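Local coordinates for putidaredoxin reductase (Pseudomonas putida, PDB 1Q1R), which probably uses FAD to pass electrons from NADH to putidaredoxin, the iron-sulfur protein that supplies the cytochrome P450cam monooxygenase, at residues H199-A204 against D332-G337. Sequence-based numbering, arbitrary orientation.
Sequences HLHREA and DQYEIG
With CG beside the backbone N and anti to the carbonyl carbon in both H201 and Y334 (chi1 -52° in the tyrosine), the two rings are brought into contact, the imidazole from helix 191-204 and the phenol from the type I' turn Q333-I336. This tight turn joins strands 328-333 and 336-342 into a beta hairpin of the C-terminal antiparallel sheet, and the contact docks its tip on a helix of the pyridine nucleotide-disulphide oxidoreductase part of the glutathione reductase fold. The rings form an offset edge-to-face pair, planes at 60°, in which Y334 CE1 stands 3.2 Å above the H201 ring plane, off-centre, close to the ring's border. Each imidazole nitrogen has a partner in the turn: NE2 donates a fairly straight bond, nearly in the ring plane, to Q333 OE1 (2.8 Å, 161° at the hydrogen), whereas ND1 makes only a weak, bent one to Y334 OH. The Q333 amide is held at its other end too, since NE2 bonds S331 OG. A leucine in place of H201 would probably leave Q333 OE1 without its donor in this buried setting and take away the ring face that Y334 CE1 stands over. L162 of helix 159-170 packs on both H201 and Q333, and V206 touches both aromatic side chains. Beside the aromatic pair, A204 CB lies 3.6 Å from Y334 CZ. The L200 and Y334 side chains run past one another with opposite headings, L200 CD1 at the ring edge, 3.2 Å from Y334 CD1, while L200 CD2 meets I336 CD1 tip to tip at 4.0 Å.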
# COMPACT_ATOMS: atom_id res chain seq x y z
N HIS A 199 -5.89 3.59 -21.77
CA HIS A 199 -6.87 3.16 -22.76
C HIS A 199 -7.97 2.33 -22.09
O HIS A 199 -9.15 2.44 -22.43
CB HIS A 199 -6.19 2.33 -23.86
CG HIS A 199 -7.14 1.78 -24.87
ND1 HIS A 199 -7.68 0.51 -24.78
CD2 HIS A 199 -7.69 2.33 -25.99
CE1 HIS A 199 -8.51 0.30 -25.78
NE2 HIS A 199 -8.53 1.39 -26.53
N LEU A 200 -7.58 1.50 -21.13
CA LEU A 200 -8.52 0.66 -20.42
C LEU A 200 -9.61 1.52 -19.76
O LEU A 200 -10.81 1.30 -19.97
CB LEU A 200 -7.75 -0.15 -19.37
CG LEU A 200 -8.34 -1.33 -18.60
CD1 LEU A 200 -8.58 -0.91 -17.18
CD2 LEU A 200 -9.60 -1.86 -19.26
N HIS A 201 -9.19 2.52 -19.00
CA HIS A 201 -10.10 3.42 -18.31
C HIS A 201 -10.90 4.34 -19.23
O HIS A 201 -12.11 4.48 -19.07
CB HIS A 201 -9.32 4.24 -17.28
CG HIS A 201 -8.95 3.47 -16.05
ND1 HIS A 201 -9.78 3.38 -14.95
CD2 HIS A 201 -7.86 2.73 -15.76
CE1 HIS A 201 -9.21 2.61 -14.04
NE2 HIS A 201 -8.04 2.21 -14.51
N ARG A 202 -10.23 4.96 -20.20
CA ARG A 202 -10.92 5.84 -21.14
C ARG A 202 -11.99 5.04 -21.86
O ARG A 202 -13.09 5.53 -22.10
CB ARG A 202 -9.93 6.45 -22.14
CG ARG A 202 -9.10 7.59 -21.56
CD ARG A 202 -8.01 8.08 -22.51
NE ARG A 202 -7.25 9.18 -21.92
CZ ARG A 202 -5.95 9.39 -22.11
NH1 ARG A 202 -5.25 8.57 -22.88
NH2 ARG A 202 -5.36 10.42 -21.51
N GLU A 203 -11.67 3.80 -22.21
CA GLU A 203 -12.61 2.93 -22.89
C GLU A 203 -13.84 2.71 -22.01
O GLU A 203 -14.97 2.63 -22.49
CB GLU A 203 -11.96 1.57 -23.18
CG GLU A 203 -12.76 0.66 -24.08
CD GLU A 203 -12.38 0.81 -25.54
OE1 GLU A 203 -12.47 1.94 -26.08
OE2 GLU A 203 -11.98 -0.21 -26.15
N ALA A 204 -13.61 2.63 -20.70
CA ALA A 204 -14.69 2.42 -19.75
C ALA A 204 -15.52 3.70 -19.53
O ALA A 204 -16.61 3.65 -18.97
CB ALA A 204 -14.12 1.94 -18.41
N ASP A 332 -7.06 -4.37 -8.26
CA ASP A 332 -8.26 -4.88 -8.90
C ASP A 332 -8.95 -3.71 -9.57
O ASP A 332 -9.39 -2.77 -8.90
CB ASP A 332 -9.22 -5.49 -7.88
CG ASP A 332 -8.70 -6.79 -7.29
OD1 ASP A 332 -9.37 -7.33 -6.38
OD2 ASP A 332 -7.65 -7.28 -7.75
N GLN A 333 -9.03 -3.76 -10.89
CA GLN A 333 -9.68 -2.71 -11.67
C GLN A 333 -10.52 -3.39 -12.74
O GLN A 333 -10.01 -4.21 -13.51
CB GLN A 333 -8.62 -1.81 -12.32
CG GLN A 333 -7.74 -1.06 -11.32
CD GLN A 333 -6.58 -0.35 -11.99
OE1 GLN A 333 -6.74 0.24 -13.06
NE2 GLN A 333 -5.41 -0.40 -11.37
N TYR A 334 -11.81 -3.07 -12.78
CA TYR A 334 -12.72 -3.67 -13.75
C TYR A 334 -12.57 -5.19 -13.80
O TYR A 334 -12.46 -5.77 -14.87
CB TYR A 334 -12.47 -3.08 -15.15
CG TYR A 334 -12.47 -1.57 -15.19
CD1 TYR A 334 -11.30 -0.86 -15.45
CD2 TYR A 334 -13.64 -0.85 -14.96
CE1 TYR A 334 -11.29 0.53 -15.49
CE2 TYR A 334 -13.64 0.55 -14.99
CZ TYR A 334 -12.47 1.23 -15.25
OH TYR A 334 -12.47 2.60 -15.29
N GLU A 335 -12.57 -5.81 -12.63
CA GLU A 335 -12.46 -7.27 -12.52
C GLU A 335 -11.21 -7.86 -13.17
O GLU A 335 -11.16 -9.06 -13.45
CB GLU A 335 -13.70 -7.95 -13.12
CG GLU A 335 -15.00 -7.66 -12.37
CD GLU A 335 -16.21 -8.26 -13.06
OE1 GLU A 335 -16.27 -9.50 -13.19
OE2 GLU A 335 -17.10 -7.49 -13.48
N ILE A 336 -10.21 -7.03 -13.43
CA ILE A 336 -8.96 -7.49 -14.04
C ILE A 336 -7.97 -7.86 -12.94
O ILE A 336 -7.75 -7.09 -12.00
CB ILE A 336 -8.34 -6.40 -14.93
CG1 ILE A 336 -9.24 -6.14 -16.13
CG2 ILE A 336 -6.95 -6.82 -15.37
CD1 ILE A 336 -8.75 -5.03 -17.03
N GLY A 337 -7.38 -9.04 -13.05
CA GLY A 337 -6.41 -9.48 -12.05
C GLY A 337 -5.04 -8.90 -12.30
O GLY A 337 -4.27 -9.42 -13.12